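Local coordinates for insecticidal crystal protein Cry7Cal (Bacillus thuringiensis, PDB 5ZI1) that is an insecticidal toxin active against the locust Locusta migratoria manilensis, and probably recognises a receptor on its target as related delta endotoxins do, at residues A[261-266]-A[400-405]; A[272-277]-A[440-445]; A[302-307]-A[314-319]; A[308-313]-A[362-367]. All coordinates share one frame; numbering follows the deposited sequence.

Contact 1. Residues A[261-266]-A[400-405]; sequences TGINET and SSKCKS
T261 and I263 run past K404 and K402 with CA atoms 6.9 and 6.1 Å apart respectively, a backbone spacing at which side chains bridge the irregular segment 261-266 to segment 400-405. The contact lies at the surface of the central, beta-prism domain of the three-domain Cry toxin fold; there the 3-10 turn 400-402 leads into strand 404-407, an edge strand paired with 352-365. I263 is the apolar centre. Its CD1 reaches the backbone of the turn, 3.4 Å from S401 O, while CG1 sits near K402 O. The other branch, CG2, stands anti to the backbone N (chi1 of CG1 -49°) and meets CD of K402 at 3.9 Å, the two side chains crossing at about a right angle. Bent at chi2 and chi4, the K402 chain then passes to E265, whose extended side chain brings its carboxylate into a salt bridge: K402 NZ lies 3.2 Å from E265 OE2, on the side of the syn lone pair of that oxygen. The K402 chain also rests on Y268. At the other end of the contact the amine of K404 is hydrogen-bonded to T406 OG1, and T261 meets the methylene part of this lysine, with T261 OG1 3.5 Å from K404 CD.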
loop_
_atom_site.group_PDB
_atom_site.type_symbol
_atom_site.label_atom_id
_atom_site.label_comp_id
_atom_site.label_asym_id
_atom_site.label_seq_id
_atom_site.Cartn_x
_atom_site.Cartn_y
_atom_site.Cartn_z
ATOM N N THR A 261 -18.954 10.475 17.344
ATOM C CA THR A 261 -19.190 9.231 18.058
ATOM C C THR A 261 -18.801 9.423 19.518
ATOM O O THR A 261 -18.090 10.369 19.877
ATOM C CB THR A 261 -18.383 8.033 17.497
ATOM O OG1 THR A 261 -16.982 8.266 17.704
ATOM C CG2 THR A 261 -18.664 7.809 16.030
ATOM N N GLY A 262 -19.266 8.498 20.358
ATOM C CA GLY A 262 -18.803 8.408 21.725
ATOM C C GLY A 262 -19.558 9.235 22.754
ATOM O O GLY A 262 -19.296 9.073 23.950
ATOM N N ILE A 263 -20.467 10.118 22.344
ATOM C CA ILE A 263 -21.210 10.934 23.311
ATOM C C ILE A 263 -22.445 10.192 23.819
ATOM O O ILE A 263 -22.699 10.138 25.025
ATOM C CB ILE A 263 -21.591 12.298 22.688
ATOM C CG1 ILE A 263 -20.386 12.967 22.023
ATOM C CG2 ILE A 263 -22.158 13.228 23.745
ATOM C CD1 ILE A 263 -19.216 13.150 22.940
ATOM N N ASN A 264 -23.205 9.606 22.891
ATOM C CA ASN A 264 -24.365 8.754 23.157
ATOM C C ASN A 264 -25.338 9.429 24.131
ATOM O O ASN A 264 -25.546 9.018 25.274
ATOM C CB ASN A 264 -23.901 7.371 23.623
ATOM C CG ASN A 264 -22.932 6.726 22.620
ATOM O OD1 ASN A 264 -21.718 6.714 22.839
ATOM N ND2 ASN A 264 -23.468 6.234 21.492
ATOM N N GLU A 265 -25.912 10.516 23.612
ATOM C CA GLU A 265 -27.072 11.194 24.164
ATOM C C GLU A 265 -28.023 11.450 23.007
ATOM O O GLU A 265 -27.591 11.592 21.861
ATOM C CB GLU A 265 -26.686 12.515 24.873
ATOM C CG GLU A 265 -25.853 12.283 26.123
ATOM C CD GLU A 265 -25.232 13.541 26.676
ATOM O OE1 GLU A 265 -25.596 14.646 26.219
ATOM O OE2 GLU A 265 -24.366 13.422 27.573
ATOM N N THR A 266 -29.324 11.488 23.300
ATOM C CA THR A 266 -30.297 11.556 22.213
ATOM C C THR A 266 -30.061 12.763 21.316
ATOM O O THR A 266 -30.384 12.719 20.124
ATOM C CB THR A 266 -31.725 11.581 22.759
ATOM O OG1 THR A 266 -32.070 12.920 23.125
ATOM C CG2 THR A 266 -31.853 10.680 23.968
ATOM N N SER A 400 -17.656 21.475 24.600
ATOM C CA SER A 400 -16.545 20.687 24.085
ATOM C C SER A 400 -16.699 19.211 24.400
ATOM O O SER A 400 -16.277 18.363 23.603
ATOM C CB SER A 400 -15.239 21.208 24.663
ATOM O OG SER A 400 -15.035 22.530 24.218
ATOM N N SER A 401 -17.291 18.886 25.551
ATOM C CA SER A 401 -17.486 17.496 25.936
ATOM C C SER A 401 -18.570 16.817 25.113
ATOM O O SER A 401 -18.759 15.605 25.250
ATOM C CB SER A 401 -17.830 17.397 27.421
ATOM O OG SER A 401 -19.152 17.840 27.668
ATOM N N LYS A 402 -19.287 17.559 24.275
ATOM C CA LYS A 402 -20.255 16.987 23.354
ATOM C C LYS A 402 -19.713 16.895 21.933
ATOM O O LYS A 402 -20.472 16.592 21.007
ATOM C CB LYS A 402 -21.550 17.804 23.369
ATOM C CG LYS A 402 -22.145 18.023 24.766
ATOM C CD LYS A 402 -22.406 16.710 25.514
ATOM C CE LYS A 402 -23.283 16.959 26.748
ATOM N NZ LYS A 402 -22.819 16.181 27.940
ATOM N N CYS A 403 -18.434 17.187 21.744
ATOM C CA CYS A 403 -17.780 17.142 20.446
ATOM C C CYS A 403 -16.707 16.069 20.485
ATOM O O CYS A 403 -16.329 15.576 21.552
ATOM C CB CYS A 403 -17.173 18.507 20.080
ATOM S SG CYS A 403 -18.402 19.835 20.088
ATOM N N LYS A 404 -16.211 15.700 19.305
ATOM C CA LYS A 404 -15.138 14.725 19.216
ATOM C C LYS A 404 -13.998 15.340 18.433
ATOM O O LYS A 404 -14.181 15.759 17.282
ATOM C CB LYS A 404 -15.608 13.424 18.567
ATOM C CG LYS A 404 -14.471 12.447 18.367
ATOM C CD LYS A 404 -14.944 11.168 17.753
ATOM C CE LYS A 404 -13.817 10.143 17.715
ATOM N NZ LYS A 404 -12.867 10.404 16.591
ATOM N N SER A 405 -12.837 15.421 19.065
ATOM C CA SER A 405 -11.630 15.841 18.383
ATOM C C SER A 405 -10.840 14.605 17.968
ATOM O O SER A 405 -10.860 13.578 18.653
ATOM C CB SER A 405 -10.788 16.746 19.278
ATOM O OG SER A 405 -10.400 16.035 20.430
#

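Contact 2. Residues A[272-277]-A[440-445]; sequences YGAASS and KETGSG
A274 and E441 supply the main backbone bond: E441 N donates to A274 O over 2.8 Å, with an N-H...O angle of 159°. Next to it A275 and K440 form a single beta bridge, their CA atoms 4.3 Å apart, and S276 adds a backbone bond to F439. A275 N returns to Y272 O, closing the 3-10 turn that presents the A274 carbonyl. The apolar packing is loose: the A274 methyl has CG of K440 at 4.4 Å and CG2 of T442 at 4.5 Å, and also touches W369 and Q371 of strand 369-382; K440 CG comes closer to A274 O, at 3.6 Å. In the beta-prism domain this fastens the turn before helix 279-286 to the loop joining strands 430-437 and 448-454; the side chains of A275 and S276 touch that helix. The polar side-chain contacts are looser. E441 extends with CG anti to its own N (chi1 -176°), and the carboxylate arrives beside S277, where OG gives a weak hydrogen bond to OE1 at 3.5 Å. Its other oxygen, OE2, is 3.3 Å from A275 O; these two acceptors probably disfavour each other. Across the same loop, K440 NZ makes a weak bond to G445 O at 3.0 Å.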
loop_
_atom_site.group_PDB
_atom_site.type_symbol
_atom_site.label_atom_id
_atom_site.label_comp_id
_atom_site.label_asym_id
_atom_site.label_seq_id
_atom_site.Cartn_x
_atom_site.Cartn_y
_atom_site.Cartn_z
ATOM N N TYR A 272 -23.542 7.057 12.884
ATOM C CA TYR A 272 -23.812 5.849 12.086
ATOM C C TYR A 272 -25.263 5.771 11.615
ATOM O O TYR A 272 -25.527 5.533 10.428
ATOM C CB TYR A 272 -23.462 4.578 12.862
ATOM C CG TYR A 272 -22.082 4.549 13.465
ATOM C CD1 TYR A 272 -20.953 4.702 12.675
ATOM C CD2 TYR A 272 -21.910 4.348 14.834
ATOM C CE1 TYR A 272 -19.686 4.666 13.238
ATOM C CE2 TYR A 272 -20.650 4.314 15.406
ATOM C CZ TYR A 272 -19.545 4.472 14.599
ATOM O OH TYR A 272 -18.293 4.444 15.161
ATOM N N GLY A 273 -26.222 5.987 12.528
ATOM C CA GLY A 273 -27.629 5.921 12.166
ATOM C C GLY A 273 -28.031 6.860 11.048
ATOM O O GLY A 273 -29.043 6.620 10.384
ATOM N N ALA A 274 -27.252 7.922 10.808
ATOM C CA ALA A 274 -27.555 8.863 9.734
ATOM C C ALA A 274 -27.030 8.425 8.370
ATOM O O ALA A 274 -27.504 8.941 7.349
ATOM C CB ALA A 274 -26.989 10.246 10.074
ATOM N N ALA A 275 -26.086 7.489 8.319
ATOM C CA ALA A 275 -25.592 6.999 7.037
ATOM C C ALA A 275 -26.662 6.197 6.298
ATOM O O ALA A 275 -27.661 5.757 6.876
ATOM C CB ALA A 275 -24.352 6.129 7.227
ATOM N N SER A 276 -26.437 6.024 4.991
ATOM C CA SER A 276 -27.292 5.189 4.153
ATOM C C SER A 276 -27.501 3.814 4.773
ATOM O O SER A 276 -26.661 3.312 5.521
ATOM C CB SER A 276 -26.674 4.998 2.762
ATOM O OG SER A 276 -27.478 4.133 1.989
ATOM N N SER A 277 -28.636 3.204 4.455
ATOM C CA SER A 277 -28.897 1.841 4.886
ATOM C C SER A 277 -28.348 0.818 3.900
ATOM O O SER A 277 -28.382 -0.380 4.188
ATOM C CB SER A 277 -30.403 1.624 5.099
ATOM O OG SER A 277 -31.130 1.828 3.896
ATOM N N LYS A 440 -25.275 10.018 3.054
ATOM C CA LYS A 440 -26.183 10.193 4.174
ATOM C C LYS A 440 -27.599 9.793 3.773
ATOM O O LYS A 440 -28.033 10.030 2.639
ATOM C CB LYS A 440 -26.141 11.641 4.680
ATOM C CG LYS A 440 -25.685 11.785 6.137
ATOM C CD LYS A 440 -25.071 13.156 6.476
ATOM C CE LYS A 440 -25.918 14.296 5.970
ATOM N NZ LYS A 440 -25.545 14.648 4.561
ATOM N N GLU A 441 -28.304 9.158 4.705
ATOM C CA GLU A 441 -29.700 8.789 4.511
ATOM C C GLU A 441 -30.650 9.890 4.951
ATOM O O GLU A 441 -31.756 9.993 4.409
ATOM C CB GLU A 441 -30.025 7.510 5.290
ATOM C CG GLU A 441 -31.439 6.969 5.096
ATOM C CD GLU A 441 -31.618 5.572 5.720
ATOM O OE1 GLU A 441 -32.424 4.759 5.202
ATOM O OE2 GLU A 441 -30.947 5.273 6.741
ATOM N N THR A 442 -30.239 10.720 5.907
ATOM C CA THR A 442 -31.114 11.770 6.409
ATOM C C THR A 442 -30.302 12.984 6.866
ATOM O O THR A 442 -29.111 12.888 7.179
ATOM C CB THR A 442 -31.972 11.247 7.567
ATOM O OG1 THR A 442 -33.115 12.090 7.735
ATOM C CG2 THR A 442 -31.176 11.230 8.853
ATOM N N GLY A 443 -30.969 14.136 6.912
ATOM C CA GLY A 443 -30.361 15.304 7.512
ATOM C C GLY A 443 -29.494 16.157 6.608
ATOM O O GLY A 443 -29.721 16.243 5.398
ATOM N N SER A 444 -28.487 16.790 7.209
ATOM C CA SER A 444 -27.746 17.893 6.614
ATOM C C SER A 444 -26.356 17.903 7.217
ATOM O O SER A 444 -26.162 17.461 8.355
ATOM C CB SER A 444 -28.420 19.252 6.886
ATOM O OG SER A 444 -28.769 19.927 5.687
ATOM N N GLY A 445 -25.398 18.445 6.459
ATOM C CA GLY A 445 -24.012 18.528 6.890
ATOM C C GLY A 445 -23.153 17.415 6.319
ATOM O O GLY A 445 -23.613 16.281 6.216
#

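Contact 3. Residues A[302-307]-A[314-319]; sequences RARVVE and IWTGHS
R302 O is gripped by two successive amides of the neighbouring strand, T316 N at 2.6 Å and G317 N at 3.3 Å, both arriving from the same face of its carbonyl plane. Neither lies in that plane: the donors are tilted from it by 31° and 32°. R302 N answers with a straighter bond to G317 O at 3.0 Å, and CA of W315 adds a CA-H...O contact to the doubly used oxygen. One pair on, A303 and W315 stand in a non-hydrogen-bonded site, and beyond them R304 and I314 exchange two bonds, R304 N to I314 O at 2.9 Å and I314 N to R304 O at 2.8 Å. On the sheet face of R302, R304 and I314, the arginine R304 carries the side-chain contact. With CG placed between the backbone N and carbonyl carbon (chi1 73°) and the chain extended to NE, R304 crosses T316 obliquely, CG lying 3.6 Å from T316 CG2. Its guanidinium has that methyl at its edge and the tip of I314, CD1, over one face, 4.0 Å from NH1. CD1 also packs on V306 CG1. The hydroxyl of T316 approaches R302 CB, but its hydrogen bond goes to T337 O, and W315 NE1 is satisfied by V373 O. T316 and G317 facing the single residue R302 make a classic beta bulge, set in the antiparallel hairpin 294-306/312-324 of the beta-prism domain.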
loop_
_atom_site.group_PDB
_atom_site.type_symbol
_atom_site.label_atom_id
_atom_site.label_comp_id
_atom_site.label_asym_id
_atom_site.label_seq_id
_atom_site.Cartn_x
_atom_site.Cartn_y
_atom_site.Cartn_z
ATOM N N ARG A 302 -17.224 24.606 1.683
ATOM C CA ARG A 302 -18.305 25.570 1.841
ATOM C C ARG A 302 -19.166 25.146 3.018
ATOM O O ARG A 302 -19.527 23.965 3.136
ATOM C CB ARG A 302 -19.186 25.673 0.598
ATOM C CG ARG A 302 -18.479 26.155 -0.628
ATOM C CD ARG A 302 -17.803 27.469 -0.414
ATOM N NE ARG A 302 -17.977 28.307 -1.594
ATOM C CZ ARG A 302 -17.005 28.616 -2.447
ATOM N NH1 ARG A 302 -15.767 28.178 -2.242
ATOM N NH2 ARG A 302 -17.273 29.377 -3.504
ATOM N N ALA A 303 -19.525 26.114 3.866
ATOM C CA ALA A 303 -20.244 25.798 5.083
ATOM C C ALA A 303 -21.240 26.906 5.391
ATOM O O ALA A 303 -21.120 28.038 4.909
ATOM C CB ALA A 303 -19.281 25.587 6.251
ATOM N N ARG A 304 -22.245 26.556 6.194
ATOM C CA ARG A 304 -23.253 27.512 6.623
ATOM C C ARG A 304 -23.539 27.259 8.090
ATOM O O ARG A 304 -23.231 26.192 8.623
ATOM C CB ARG A 304 -24.541 27.415 5.793
ATOM C CG ARG A 304 -25.379 26.188 6.090
ATOM C CD ARG A 304 -26.591 26.133 5.177
ATOM N NE ARG A 304 -27.247 24.835 5.261
ATOM C CZ ARG A 304 -28.364 24.591 5.936
ATOM N NH1 ARG A 304 -28.863 23.362 5.958
ATOM N NH2 ARG A 304 -28.981 25.568 6.584
ATOM N N VAL A 305 -24.121 28.269 8.736
ATOM C CA VAL A 305 -24.420 28.276 10.165
ATOM C C VAL A 305 -25.882 27.929 10.364
ATOM O O VAL A 305 -26.759 28.450 9.665
ATOM C CB VAL A 305 -24.101 29.656 10.782
ATOM C CG1 VAL A 305 -24.352 29.651 12.278
ATOM C CG2 VAL A 305 -22.665 30.062 10.477
ATOM N N VAL A 306 -26.154 27.054 11.320
ATOM C CA VAL A 306 -27.517 26.712 11.693
ATOM C C VAL A 306 -27.645 26.904 13.195
ATOM O O VAL A 306 -26.663 26.824 13.936
ATOM C CB VAL A 306 -27.901 25.270 11.299
ATOM C CG1 VAL A 306 -27.878 25.116 9.783
ATOM C CG2 VAL A 306 -26.967 24.283 11.967
ATOM N N GLU A 307 -28.881 27.142 13.639
ATOM C CA GLU A 307 -29.170 27.434 15.045
ATOM C C GLU A 307 -30.427 26.689 15.497
ATOM O O GLU A 307 -31.471 27.294 15.759
ATOM C CB GLU A 307 -29.308 28.946 15.251
ATOM C CG GLU A 307 -29.327 29.394 16.694
ATOM C CD GLU A 307 -28.891 30.849 16.873
ATOM O OE1 GLU A 307 -28.337 31.183 17.939
ATOM O OE2 GLU A 307 -29.098 31.672 15.950
ATOM N N ILE A 314 -21.955 23.833 9.507
ATOM C CA ILE A 314 -21.953 22.526 8.866
ATOM C C ILE A 314 -21.537 22.745 7.420
ATOM O O ILE A 314 -21.853 23.777 6.820
ATOM C CB ILE A 314 -23.333 21.824 8.902
ATOM C CG1 ILE A 314 -24.354 22.639 8.099
ATOM C CG2 ILE A 314 -23.818 21.574 10.336
ATOM C CD1 ILE A 314 -25.701 21.959 7.920
ATOM N N TRP A 315 -20.840 21.758 6.845
ATOM C CA TRP A 315 -20.444 21.896 5.447
ATOM C C TRP A 315 -21.671 21.780 4.565
ATOM O O TRP A 315 -22.529 20.931 4.792
ATOM C CB TRP A 315 -19.434 20.823 5.012
ATOM C CG TRP A 315 -18.155 20.759 5.767
ATOM C CD1 TRP A 315 -17.875 21.351 6.957
ATOM C CD2 TRP A 315 -16.978 20.045 5.386
ATOM N NE1 TRP A 315 -16.595 21.050 7.346
ATOM C CE2 TRP A 315 -16.019 20.256 6.392
ATOM C CE3 TRP A 315 -16.638 19.260 4.284
ATOM C CZ2 TRP A 315 -14.749 19.700 6.340
ATOM C CZ3 TRP A 315 -15.372 18.712 4.230
ATOM C CH2 TRP A 315 -14.444 18.933 5.249
ATOM N N THR A 316 -21.756 22.642 3.553
ATOM C CA THR A 316 -22.751 22.458 2.504
ATOM C C THR A 316 -22.190 21.670 1.322
ATOM O O THR A 316 -22.948 21.022 0.586
ATOM C CB THR A 316 -23.245 23.820 2.020
ATOM O OG1 THR A 316 -22.168 24.505 1.368
ATOM C CG2 THR A 316 -23.721 24.688 3.214
ATOM N N GLY A 317 -20.881 21.740 1.110
ATOM C CA GLY A 317 -20.244 21.045 0.007
ATOM C C GLY A 317 -18.746 21.187 0.137
ATOM O O GLY A 317 -18.239 21.896 1.010
ATOM N N HIS A 318 -18.034 20.498 -0.747
ATOM C CA HIS A 318 -16.588 20.651 -0.797
ATOM C C HIS A 318 -16.089 20.129 -2.134
ATOM O O HIS A 318 -16.806 19.452 -2.875
ATOM C CB HIS A 318 -15.897 19.941 0.370
ATOM C CG HIS A 318 -15.805 18.455 0.211
ATOM N ND1 HIS A 318 -16.848 17.608 0.523
ATOM C CD2 HIS A 318 -14.787 17.665 -0.208
ATOM C CE1 HIS A 318 -16.471 16.360 0.300
ATOM N NE2 HIS A 318 -15.225 16.368 -0.139
ATOM N N SER A 319 -14.843 20.468 -2.432
ATOM C CA SER A 319 -14.254 20.216 -3.730
ATOM C C SER A 319 -12.830 19.753 -3.528
ATOM O O SER A 319 -12.190 20.083 -2.530
ATOM C CB SER A 319 -14.276 21.457 -4.623
ATOM O OG SER A 319 -15.545 21.579 -5.240
#

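Contact 4. Residues A[308-313]-A[362-367]; sequences PNDRFA and AANKSA
N364 is the centre, its amide meeting P308, N309 and D310 of the loop between strands 294-306 and 312-324. ND2 approaches two oxygens: N309 OD1, to which it gives a weak, bent hydrogen bond at 3.0 Å (127° at the hydrogen), and D310 OD2 at 3.1 Å, whose carboxylate plane stands perpendicular to the amide. The other end of the same amide, OD1, accepts from S366 OG at 2.8 Å and has CG of P308 beside it at 3.5 Å. S366 OG in turn takes a hydrogen bond from N309 ND2 at 3.0 Å, the hydroxyl lying almost exactly in the N309 amide plane. Two asparagines and a serine therefore form a closed ring of hydrogen bonds, one link of it weak. Next to it, CB of N364 rests 3.6 Å from CZ of F312. These groups join the connection of hairpin 294-306/312-324 to the end of strand 352-365, which belongs to another sheet of the beta-prism domain. The first torsion of N364 sets its amide between P308, N309 and D310: CG stands anti to the backbone N (chi1 -178°). Within the loop, D310 N binds N309 OD1 at 2.7 Å, which probably helps hold the N309 amide. Further out, D310 OD2 is hydrogen-bonded to Y268 OH and N309 OD1 has a weak bond from K267 NZ, while F312 packs on V306 and A372.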
loop_
_atom_site.group_PDB
_atom_site.type_symbol
_atom_site.label_atom_id
_atom_site.label_comp_id
_atom_site.label_asym_id
_atom_site.label_seq_id
_atom_site.Cartn_x
_atom_site.Cartn_y
_atom_site.Cartn_z
ATOM N N PRO A 308 -30.359 25.350 15.601
ATOM C CA PRO A 308 -31.520 24.585 16.091
ATOM C C PRO A 308 -31.740 24.801 17.576
ATOM O O PRO A 308 -32.861 24.682 18.087
ATOM C CB PRO A 308 -31.128 23.122 15.812
ATOM C CG PRO A 308 -29.650 23.141 15.781
ATOM C CD PRO A 308 -29.274 24.454 15.165
ATOM N N ASN A 309 -30.632 25.047 18.278
ATOM C CA ASN A 309 -30.583 25.392 19.696
ATOM C C ASN A 309 -29.150 25.813 19.986
ATOM O O ASN A 309 -28.868 27.006 20.133
ATOM C CB ASN A 309 -31.008 24.238 20.601
ATOM C CG ASN A 309 -30.646 22.876 20.026
ATOM O OD1 ASN A 309 -29.505 22.431 20.155
ATOM N ND2 ASN A 309 -31.639 22.171 19.484
ATOM N N ASP A 310 -28.223 24.856 20.010
ATOM C CA ASP A 310 -26.837 25.220 19.762
ATOM C C ASP A 310 -26.750 25.927 18.417
ATOM O O ASP A 310 -27.664 25.846 17.584
ATOM C CB ASP A 310 -25.939 23.993 19.701
ATOM C CG ASP A 310 -26.194 23.017 20.831
ATOM O OD1 ASP A 310 -26.194 23.418 22.013
ATOM O OD2 ASP A 310 -26.356 21.815 20.511
ATOM N N ARG A 311 -25.625 26.597 18.185
ATOM C CA ARG A 311 -25.358 27.218 16.894
ATOM C C ARG A 311 -23.966 26.793 16.443
ATOM O O ARG A 311 -23.045 26.725 17.259
ATOM C CB ARG A 311 -25.519 28.765 16.967
ATOM C CG ARG A 311 -24.595 29.596 16.059
ATOM C CD ARG A 311 -25.004 31.107 16.061
ATOM N NE ARG A 311 -26.225 31.321 15.257
ATOM C CZ ARG A 311 -26.271 31.982 14.099
ATOM N NH1 ARG A 311 -25.155 32.509 13.605
ATOM N NH2 ARG A 311 -27.425 32.118 13.442
ATOM N N PHE A 312 -23.823 26.455 15.159
ATOM C CA PHE A 312 -22.608 25.810 14.664
ATOM C C PHE A 312 -22.664 25.706 13.153
ATOM O O PHE A 312 -23.743 25.578 12.569
ATOM C CB PHE A 312 -22.428 24.407 15.245
ATOM C CG PHE A 312 -23.618 23.537 15.045
ATOM C CD1 PHE A 312 -23.766 22.792 13.875
ATOM C CD2 PHE A 312 -24.614 23.480 16.018
ATOM C CE1 PHE A 312 -24.878 22.002 13.678
ATOM C CE2 PHE A 312 -25.728 22.674 15.835
ATOM C CZ PHE A 312 -25.866 21.934 14.654
ATOM N N ALA A 313 -21.490 25.733 12.533
ATOM C CA ALA A 313 -21.407 25.580 11.092
ATOM C C ALA A 313 -21.442 24.101 10.716
ATOM O O ALA A 313 -21.064 23.232 11.507
ATOM C CB ALA A 313 -20.141 26.243 10.561
ATOM N N ALA A 362 -18.910 17.270 15.343
ATOM C CA ALA A 362 -20.076 17.565 16.159
ATOM C C ALA A 362 -21.313 17.109 15.397
ATOM O O ALA A 362 -21.256 16.813 14.194
ATOM C CB ALA A 362 -20.163 19.062 16.497
ATOM N N ALA A 363 -22.433 17.062 16.116
ATOM C CA ALA A 363 -23.732 16.730 15.542
ATOM C C ALA A 363 -24.831 17.276 16.446
ATOM O O ALA A 363 -24.635 17.474 17.642
ATOM C CB ALA A 363 -23.915 15.219 15.374
ATOM N N ASN A 364 -26.004 17.475 15.864
ATOM C CA ASN A 364 -27.171 17.870 16.636
ATOM C C ASN A 364 -28.396 17.224 16.020
ATOM O O ASN A 364 -28.645 17.399 14.822
ATOM C CB ASN A 364 -27.338 19.382 16.653
ATOM C CG ASN A 364 -28.513 19.799 17.488
ATOM O OD1 ASN A 364 -29.643 19.895 17.005
ATOM N ND2 ASN A 364 -28.259 20.026 18.763
ATOM N N LYS A 365 -29.162 16.490 16.828
ATOM C CA LYS A 365 -30.400 15.865 16.375
ATOM C C LYS A 365 -31.557 16.438 17.184
ATOM O O LYS A 365 -31.681 16.164 18.378
ATOM C CB LYS A 365 -30.340 14.345 16.498
ATOM C CG LYS A 365 -31.511 13.650 15.833
ATOM C CD LYS A 365 -31.360 12.136 15.925
ATOM C CE LYS A 365 -32.353 11.407 15.035
ATOM N NZ LYS A 365 -33.741 11.457 15.564
ATOM N N SER A 366 -32.408 17.216 16.518
ATOM C CA SER A 366 -33.565 17.845 17.142
ATOM C C SER A 366 -34.775 17.729 16.223
ATOM O O SER A 366 -35.396 16.665 16.136
ATOM C CB SER A 366 -33.262 19.311 17.462
ATOM O OG SER A 366 -32.094 19.416 18.266
ATOM N N ALA A 367 -35.134 18.819 15.546
ATOM C CA ALA A 367 -36.152 18.702 14.513
ATOM C C ALA A 367 -35.571 18.063 13.264
ATOM O O ALA A 367 -36.300 17.414 12.509
ATOM C CB ALA A 367 -36.748 20.066 14.179
#

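All four contacts lie in the central, beta-prism domain, their centres about 12 to 20 Å apart. Along the chain the first segments come in the order 1, 2, 3, 4 and the second segments as 3, 4, 1, 2, so contacts 1 and 2 interleave, as do 3 and 4. Contacts 3 and 4 share strand 312-324 and meet where V306 N probably bonds F312 O. Contact 4 adjoins contact 1 through neighbouring strands 352-365 and 404-407, and contact 2 touches contact 3 where S444 packs on R304 and I314. The loop 261-277 and two antiparallel sheets are thus tied together on the same side of the chain's centre.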